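Local coordinates for methylxanthine N3-demethylase NdmB (Pseudomonas putida, PDB 6ICL), which removes the N3-methyl group of theobromine, and of 3-methylxanthine, caffeine and theophylline, as formaldehyde, working as a Rieske non-heme iron oxygenase in bacterial caffeine degradation, at residues Q227-P232 and D247-C252; S257-I262 and R270-T275; C252-S257 and V340-W345. All blocks are in the same frame, centred on the assembly; numbering follows the deposited sequence.

Contact 1 (Q227-P232 and D247-C252); sequences QFKLAP and DFTYRC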
# COMPACT_ATOMS: atom_id res chain seq x y z
N GLN A 227 -15.37 10.77 -43.90
CA GLN A 227 -14.28 11.55 -44.48
C GLN A 227 -14.64 13.02 -44.42
O GLN A 227 -15.72 13.43 -44.85
CB GLN A 227 -13.99 11.11 -45.91
CG GLN A 227 -13.56 9.67 -46.01
CD GLN A 227 -13.11 9.29 -47.40
OE1 GLN A 227 -13.26 10.08 -48.34
NE2 GLN A 227 -12.55 8.09 -47.54
N PHE A 228 -13.73 13.81 -43.85
CA PHE A 228 -13.91 15.24 -43.80
C PHE A 228 -12.54 15.88 -43.76
O PHE A 228 -11.54 15.23 -43.45
CB PHE A 228 -14.77 15.68 -42.60
CG PHE A 228 -14.41 14.98 -41.30
CD1 PHE A 228 -14.90 13.71 -41.02
CD2 PHE A 228 -13.59 15.59 -40.37
CE1 PHE A 228 -14.58 13.07 -39.83
CE2 PHE A 228 -13.26 14.94 -39.17
CZ PHE A 228 -13.76 13.69 -38.91
N LYS A 229 -12.51 17.15 -44.10
CA LYS A 229 -11.28 17.91 -44.19
C LYS A 229 -11.54 19.25 -43.52
O LYS A 229 -12.62 19.82 -43.67
CB LYS A 229 -10.84 18.07 -45.67
CG LYS A 229 -9.68 19.03 -45.89
CD LYS A 229 -9.00 18.80 -47.25
CE LYS A 229 -7.91 19.84 -47.53
NZ LYS A 229 -8.10 20.55 -48.84
N LEU A 230 -10.59 19.70 -42.72
CA LEU A 230 -10.68 20.97 -42.02
C LEU A 230 -9.50 21.82 -42.44
O LEU A 230 -8.36 21.35 -42.45
CB LEU A 230 -10.67 20.79 -40.50
CG LEU A 230 -11.70 19.84 -39.87
CD1 LEU A 230 -11.52 19.81 -38.36
CD2 LEU A 230 -13.12 20.25 -40.20
N ALA A 231 -9.77 23.08 -42.80
CA ALA A 231 -8.72 24.01 -43.17
C ALA A 231 -8.92 25.30 -42.35
O ALA A 231 -10.06 25.75 -42.19
CB ALA A 231 -8.74 24.32 -44.67
N PRO A 232 -7.85 25.86 -41.80
CA PRO A 232 -7.97 27.18 -41.14
C PRO A 232 -8.24 28.27 -42.16
O PRO A 232 -8.06 28.05 -43.37
CB PRO A 232 -6.59 27.37 -40.48
CG PRO A 232 -5.99 25.99 -40.42
CD PRO A 232 -6.53 25.25 -41.61
N ASP A 247 -3.37 21.71 -43.23
CA ASP A 247 -4.68 21.12 -43.45
C ASP A 247 -4.81 19.84 -42.64
O ASP A 247 -3.82 19.16 -42.37
CB ASP A 247 -4.92 20.79 -44.93
CG ASP A 247 -5.24 22.03 -45.76
OD1 ASP A 247 -5.93 22.93 -45.23
OD2 ASP A 247 -4.81 22.08 -46.92
N PHE A 248 -6.05 19.49 -42.31
CA PHE A 248 -6.39 18.32 -41.51
C PHE A 248 -7.36 17.47 -42.32
O PHE A 248 -8.52 17.84 -42.52
CB PHE A 248 -7.00 18.75 -40.17
CG PHE A 248 -6.09 19.65 -39.37
CD1 PHE A 248 -6.13 21.03 -39.54
CD2 PHE A 248 -5.19 19.11 -38.46
CE1 PHE A 248 -5.28 21.86 -38.82
CE2 PHE A 248 -4.35 19.93 -37.74
CZ PHE A 248 -4.39 21.31 -37.91
N THR A 249 -6.88 16.33 -42.79
CA THR A 249 -7.64 15.45 -43.66
C THR A 249 -7.93 14.16 -42.91
O THR A 249 -7.01 13.41 -42.57
CB THR A 249 -6.86 15.17 -44.95
OG1 THR A 249 -6.44 16.42 -45.52
CG2 THR A 249 -7.71 14.43 -45.94
N TYR A 250 -9.21 13.89 -42.67
CA TYR A 250 -9.65 12.75 -41.87
C TYR A 250 -10.24 11.67 -42.74
O TYR A 250 -11.16 11.93 -43.53
CB TYR A 250 -10.69 13.17 -40.83
CG TYR A 250 -10.20 14.13 -39.79
CD1 TYR A 250 -10.09 15.48 -40.08
CD2 TYR A 250 -9.90 13.70 -38.49
CE1 TYR A 250 -9.68 16.38 -39.14
CE2 TYR A 250 -9.47 14.59 -37.53
CZ TYR A 250 -9.36 15.95 -37.87
OH TYR A 250 -8.93 16.88 -36.96
N ARG A 251 -9.72 10.45 -42.58
CA ARG A 251 -10.38 9.24 -43.06
C ARG A 251 -10.61 8.36 -41.84
O ARG A 251 -9.65 7.99 -41.16
CB ARG A 251 -9.55 8.53 -44.12
CG ARG A 251 -9.39 9.33 -45.42
CD ARG A 251 -8.62 8.53 -46.46
NE ARG A 251 -9.21 7.21 -46.68
CZ ARG A 251 -8.75 6.34 -47.58
NH1 ARG A 251 -7.70 6.68 -48.32
NH2 ARG A 251 -9.32 5.16 -47.76
N CYS A 252 -11.87 8.04 -41.57
CA CYS A 252 -12.29 7.50 -40.29
C CYS A 252 -13.06 6.22 -40.52
O CYS A 252 -14.29 6.28 -40.68
CB CYS A 252 -13.16 8.52 -39.54
SG CYS A 252 -12.30 10.02 -39.05

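Contact 2 (S257-I262 and R270-T275); sequences SVNLEI and RFVLWT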
# COMPACT_ATOMS: atom_id res chain seq x y z
N SER A 257 -12.34 4.42 -35.76
CA SER A 257 -10.98 4.77 -36.15
C SER A 257 -10.91 6.20 -36.68
O SER A 257 -11.89 6.75 -37.20
CB SER A 257 -10.45 3.80 -37.20
OG SER A 257 -10.59 2.48 -36.72
N VAL A 258 -9.72 6.78 -36.55
CA VAL A 258 -9.42 8.11 -37.09
C VAL A 258 -8.02 8.07 -37.68
O VAL A 258 -7.05 7.78 -36.98
CB VAL A 258 -9.48 9.24 -36.04
CG1 VAL A 258 -9.12 10.59 -36.71
CG2 VAL A 258 -10.83 9.31 -35.39
N ASN A 259 -7.91 8.39 -38.97
CA ASN A 259 -6.62 8.65 -39.60
C ASN A 259 -6.58 10.14 -39.91
O ASN A 259 -7.33 10.62 -40.77
CB ASN A 259 -6.44 7.80 -40.85
CG ASN A 259 -5.07 7.97 -41.48
OD1 ASN A 259 -4.13 7.22 -41.17
ND2 ASN A 259 -4.94 8.97 -42.35
N LEU A 260 -5.72 10.89 -39.19
CA LEU A 260 -5.60 12.33 -39.37
C LEU A 260 -4.31 12.62 -40.11
O LEU A 260 -3.21 12.45 -39.56
CB LEU A 260 -5.63 13.08 -38.04
CG LEU A 260 -5.19 14.54 -38.22
CD1 LEU A 260 -6.06 15.30 -39.28
CD2 LEU A 260 -5.15 15.30 -36.88
N GLU A 261 -4.44 13.10 -41.34
CA GLU A 261 -3.29 13.57 -42.10
C GLU A 261 -3.17 15.08 -41.91
O GLU A 261 -4.11 15.83 -42.20
CB GLU A 261 -3.43 13.23 -43.57
CG GLU A 261 -2.36 13.89 -44.41
CD GLU A 261 -2.72 13.92 -45.87
OE1 GLU A 261 -2.42 12.93 -46.58
OE2 GLU A 261 -3.34 14.91 -46.29
N ILE A 262 -2.03 15.52 -41.39
CA ILE A 262 -1.73 16.94 -41.29
C ILE A 262 -0.72 17.27 -42.39
O ILE A 262 0.38 16.72 -42.41
CB ILE A 262 -1.18 17.33 -39.92
CG1 ILE A 262 -2.14 16.88 -38.80
CG2 ILE A 262 -0.95 18.83 -39.87
CD1 ILE A 262 -1.81 17.49 -37.45
N ARG A 270 4.16 16.14 -44.30
CA ARG A 270 2.98 15.53 -43.73
C ARG A 270 3.30 14.83 -42.41
O ARG A 270 4.43 14.39 -42.18
CB ARG A 270 2.36 14.54 -44.69
CG ARG A 270 1.77 15.19 -45.90
CD ARG A 270 1.16 14.14 -46.79
NE ARG A 270 1.99 12.96 -46.78
CZ ARG A 270 1.55 11.74 -46.55
NH1 ARG A 270 0.26 11.53 -46.34
NH2 ARG A 270 2.39 10.72 -46.56
N PHE A 271 2.27 14.74 -41.56
CA PHE A 271 2.33 14.09 -40.26
C PHE A 271 1.02 13.34 -40.11
O PHE A 271 -0.04 13.93 -40.31
CB PHE A 271 2.52 15.15 -39.16
CG PHE A 271 2.66 14.60 -37.78
CD1 PHE A 271 3.91 14.24 -37.29
CD2 PHE A 271 1.55 14.49 -36.95
CE1 PHE A 271 4.05 13.75 -35.98
CE2 PHE A 271 1.67 13.99 -35.64
CZ PHE A 271 2.93 13.62 -35.16
N VAL A 272 1.08 12.04 -39.81
CA VAL A 272 -0.13 11.24 -39.60
C VAL A 272 -0.28 10.89 -38.12
O VAL A 272 0.64 10.32 -37.51
CB VAL A 272 -0.12 9.96 -40.45
CG1 VAL A 272 -1.37 9.13 -40.14
CG2 VAL A 272 -0.06 10.31 -41.94
N LEU A 273 -1.43 11.23 -37.55
CA LEU A 273 -1.83 10.78 -36.22
C LEU A 273 -3.06 9.91 -36.39
O LEU A 273 -4.05 10.31 -37.01
CB LEU A 273 -2.11 11.96 -35.28
CG LEU A 273 -2.34 11.61 -33.79
CD1 LEU A 273 -1.14 10.86 -33.17
CD2 LEU A 273 -2.69 12.84 -32.94
N TRP A 274 -2.96 8.69 -35.88
CA TRP A 274 -4.00 7.69 -36.04
C TRP A 274 -4.36 7.12 -34.67
O TRP A 274 -3.49 6.92 -33.81
CB TRP A 274 -3.50 6.59 -36.98
CG TRP A 274 -4.41 5.41 -37.27
CD1 TRP A 274 -5.20 5.22 -38.38
CD2 TRP A 274 -4.55 4.21 -36.48
NE1 TRP A 274 -5.82 3.99 -38.33
CE2 TRP A 274 -5.43 3.35 -37.18
CE3 TRP A 274 -3.99 3.78 -35.27
CZ2 TRP A 274 -5.79 2.08 -36.68
CZ3 TRP A 274 -4.33 2.52 -34.79
CH2 TRP A 274 -5.23 1.68 -35.48
N THR A 275 -5.63 6.82 -34.49
CA THR A 275 -6.10 6.17 -33.29
C THR A 275 -7.31 5.33 -33.64
O THR A 275 -8.05 5.66 -34.57
CB THR A 275 -6.45 7.19 -32.18
OG1 THR A 275 -5.25 7.86 -31.78
CG2 THR A 275 -7.05 6.49 -30.96

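Contact 3 (C252-S257 and V340-W345); sequences CTMPYS and VQFRKW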
# COMPACT_ATOMS: atom_id res chain seq x y z
N CYS A 252 -11.87 8.04 -41.57
CA CYS A 252 -12.29 7.50 -40.29
C CYS A 252 -13.06 6.22 -40.52
O CYS A 252 -14.29 6.28 -40.68
CB CYS A 252 -13.16 8.52 -39.54
SG CYS A 252 -12.30 10.02 -39.05
N THR A 253 -12.38 5.07 -40.53
CA THR A 253 -13.12 3.83 -40.69
C THR A 253 -14.05 3.65 -39.50
O THR A 253 -13.64 3.78 -38.34
CB THR A 253 -12.19 2.62 -40.80
OG1 THR A 253 -11.18 2.86 -41.78
CG2 THR A 253 -12.96 1.41 -41.20
N MET A 254 -15.31 3.36 -39.80
CA MET A 254 -16.30 3.09 -38.76
C MET A 254 -16.05 1.72 -38.12
O MET A 254 -15.61 0.78 -38.79
CB MET A 254 -17.70 3.17 -39.35
CG MET A 254 -18.03 4.55 -39.91
SD MET A 254 -18.30 5.78 -38.61
CE MET A 254 -19.86 5.18 -37.96
N PRO A 255 -16.38 1.58 -36.83
CA PRO A 255 -17.06 2.56 -35.99
C PRO A 255 -16.16 3.44 -35.16
O PRO A 255 -16.68 4.38 -34.59
CB PRO A 255 -17.92 1.69 -35.07
CG PRO A 255 -17.54 0.23 -35.39
CD PRO A 255 -16.26 0.29 -36.13
N TYR A 256 -14.84 3.22 -35.12
CA TYR A 256 -14.06 3.87 -34.07
C TYR A 256 -12.65 4.29 -34.47
O TYR A 256 -11.81 4.49 -33.58
CB TYR A 256 -13.92 2.94 -32.85
CG TYR A 256 -15.21 2.52 -32.18
CD1 TYR A 256 -16.10 3.47 -31.67
CD2 TYR A 256 -15.51 1.17 -32.02
CE1 TYR A 256 -17.27 3.09 -31.04
CE2 TYR A 256 -16.69 0.79 -31.38
CZ TYR A 256 -17.56 1.76 -30.89
OH TYR A 256 -18.73 1.40 -30.25
N SER A 257 -12.34 4.42 -35.76
CA SER A 257 -10.98 4.77 -36.15
C SER A 257 -10.91 6.20 -36.68
O SER A 257 -11.89 6.75 -37.20
CB SER A 257 -10.45 3.80 -37.20
OG SER A 257 -10.59 2.48 -36.72
N VAL A 340 -22.31 14.90 -34.83
CA VAL A 340 -23.69 14.58 -35.20
C VAL A 340 -23.73 13.56 -36.33
O VAL A 340 -24.48 12.58 -36.28
CB VAL A 340 -24.44 15.89 -35.56
CG1 VAL A 340 -25.79 15.59 -36.20
CG2 VAL A 340 -24.63 16.72 -34.32
N GLN A 341 -22.89 13.73 -37.35
CA GLN A 341 -22.83 12.76 -38.43
C GLN A 341 -22.33 11.40 -37.94
O GLN A 341 -22.79 10.35 -38.41
CB GLN A 341 -21.93 13.29 -39.55
CG GLN A 341 -22.53 14.50 -40.24
CD GLN A 341 -23.97 14.24 -40.66
OE1 GLN A 341 -24.27 13.25 -41.33
NE2 GLN A 341 -24.87 15.11 -40.24
N PHE A 342 -21.42 11.41 -36.97
CA PHE A 342 -20.94 10.16 -36.38
C PHE A 342 -22.07 9.45 -35.64
O PHE A 342 -22.31 8.25 -35.84
CB PHE A 342 -19.78 10.50 -35.44
CG PHE A 342 -19.17 9.32 -34.72
CD1 PHE A 342 -18.39 8.39 -35.42
CD2 PHE A 342 -19.30 9.20 -33.35
CE1 PHE A 342 -17.79 7.33 -34.74
CE2 PHE A 342 -18.70 8.13 -32.65
CZ PHE A 342 -17.94 7.20 -33.35
N ARG A 343 -22.77 10.19 -34.78
CA ARG A 343 -23.91 9.62 -34.07
C ARG A 343 -25.00 9.12 -35.03
O ARG A 343 -25.58 8.05 -34.82
CB ARG A 343 -24.47 10.65 -33.10
CG ARG A 343 -23.46 11.05 -32.06
CD ARG A 343 -23.98 12.06 -31.10
NE ARG A 343 -22.97 12.30 -30.08
CZ ARG A 343 -23.23 12.59 -28.81
NH1 ARG A 343 -24.48 12.69 -28.40
NH2 ARG A 343 -22.24 12.76 -27.95
N LYS A 344 -25.28 9.89 -36.09
CA LYS A 344 -26.28 9.46 -37.07
C LYS A 344 -25.92 8.12 -37.67
O LYS A 344 -26.76 7.21 -37.75
CB LYS A 344 -26.39 10.50 -38.20
CG LYS A 344 -27.16 11.76 -37.85
CD LYS A 344 -27.62 12.46 -39.15
CE LYS A 344 -28.25 13.84 -38.90
NZ LYS A 344 -29.53 13.79 -38.12
N TRP A 345 -24.68 7.96 -38.12
CA TRP A 345 -24.32 6.72 -38.78
C TRP A 345 -24.24 5.57 -37.79
O TRP A 345 -24.63 4.45 -38.13
CB TRP A 345 -23.00 6.89 -39.54
CG TRP A 345 -22.80 5.89 -40.63
CD1 TRP A 345 -23.66 4.88 -40.98
CD2 TRP A 345 -21.69 5.80 -41.51
NE1 TRP A 345 -23.13 4.15 -42.02
CE2 TRP A 345 -21.92 4.70 -42.37
CE3 TRP A 345 -20.50 6.52 -41.65
CZ2 TRP A 345 -21.02 4.32 -43.35
CZ3 TRP A 345 -19.61 6.15 -42.65
CH2 TRP A 345 -19.88 5.06 -43.49

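Contact 1 (Q227-P232 and D247-C252)
F228 and Y250 face each other as a hydrogen-bonded pair where 227-230 and 247-252 run antiparallel, two neighbouring strands of the seven-stranded sheet in the catalytic domain of this Rieske oxygenase. Four backbone hydrogen bonds join them, two between F228 and Y250 and two between L230 and F248, among them L230 N to F248 O at 2.8 Å.

The aromatic and apolar contacts gather on the face of F228, L230, F248 and Y250. The rings of F228 and Y250 form an offset stack, centroids 4.5 Å apart and planes 20° apart. F228 takes the sterically costly first torsion (chi1 44°), with CG between the backbone N and the carbonyl carbon, which carries its ring back over Y250. One ring face thereby receives Y250 CB in a CH-pi contact. Obliquely beside the same ring, C252 SG sits 3.9 Å from F228 CE1. L230 extends the cluster with CD1 4.0 Å from Y250 CE1. Flat rings and a branched aliphatic suit this largely buried layer, about 10 Å from the iron(III) ion at the Y250 side chain.

The other face is polar. The chains of Q227 and R251 lie side by side, both reaching E225, which bonds Q227 NE2 and forms a salt bridge with R251 NE. K229 lies on this face too, with D247 nearby at the strand end; K229 NZ stays 4.1 Å from D247 OD2, beyond a salt bridge.

Contact 2 (S257-I262 and R270-T275)
E261 and R270 reach for each other across a beta hairpin, strands 257-264 and 270-281, within the seven-stranded sheet of the catalytic domain. Their flat groups are turned almost at right angles, carboxylate against guanidinium at 88°, and a single salt bridge joins them, R270 NH1 to E261 OE1 at 3.0 Å. The oxygen lies near the guanidinium plane, at its edge, whereas NH1 meets OE1 on the anti side and 33° out of the carboxylate plane. This is one bond rather than a two-pronged grip, and R270 spends its NH2 on a second acid, D165. Long, charged chains suit this partly exposed end of the hairpin.

Farther along the same face, N259 and W274 form a non-hydrogen-bonded pair whose side chains cross nearly perpendicularly, the amide steeply inclined to the indole plane. With CG anti to the backbone N (chi1 -176°), N259 brings OD1 to the edge of the indole, 3.6 Å from W274 CD1, and also 3.5 Å from the methyl V272 CG1. These are packing distances. The buried polar ends are satisfied from the loop holding Y162 and S164: N259 OD1 accepts from S164 N, and W274 NE1 donates to Y162 O.

On the opposite face V258, L260, I262, F271 and L273 supply apolar groups, joined by T275; V258, L273 and T275 pack on F192 of helix 185-192, and the L273 side chain comes within about 9 Å of the iron(III) ion. Across the hairpin these side chains meet little, I262 CB staying 4.4 Å from F271 CB.

Six backbone hydrogen bonds fix the register, including I262 N to F271 O at 2.8 Å.

Contact 3 (C252-S257 and V340-W345)
The indole of W345 carries M254 CG on one face, and the edge of the F342 ring meets the carbonyl of P255. M254 CG stands 3.9 Å from the centroid of the six-membered ring of W345 and 26° off its normal, a CH-pi arrangement displaced toward the rim near CZ3. At the F342 edge, close to the ring plane, P255 O lies 3.2 Å from F342 CE1, with Y256 CD1 more distantly beside CZ. One face of the Y256 ring is occupied by P255 CB, over its centre.

M254 is wedged between the two aromatics that helix 337-355 presents one turn apart. Bends at chi2 (-72°) and chi3 (-71°) fold its chain so that M254 SD lies obliquely to both rings in Met-aromatic contacts, 4.1 Å from F342 CD1. M254 CE adds apolar packing, 3.9 Å from W345 CB. A flexible, unbranched thioether fits the angle between two rigid rings. The peptide bond before P255 is cis, which bends the connection between strands 246-253 and 257-264; S257 N bonds back to T253 O at 3.0 Å.

No hydrogen bond crosses between the two segments, but P255 O accepts one from NE2 of H346, on the same helix. W189 stacks on F342, and W345 NE1 bonds S363 O. The chemistry is thus that of a buried aromatic and sulfur interface: dispersion and the electropositive rim of F342 facing a carbonyl oxygen hold helix to turn, while P255 O and W345 NE1 find their hydrogen bonds just beyond the two segments.

In the fold
Contacts 1 and 2 belong to one sheet and are directly joined, since strands 246-253 and 257-264 are neighbours: R251 O pairs with N259 N and T249 O with E261 N. Contact 3 uses the turn between those strands, sharing C252 with contact 1 and S257 with contact 2, and fastens it to helix 337-355. Both strand pairs are partly buried, with regular backbone bonding, an apolar face in the direction of the iron and a face bearing charged or polar groups. The 252-257 and 340-345 contact is wholly buried and relies mainly on side chains, sulfur and aromatic rings, with one backbone carbonyl at a ring edge. Contact 2 lies nested in the chain loop that contact 3 closes.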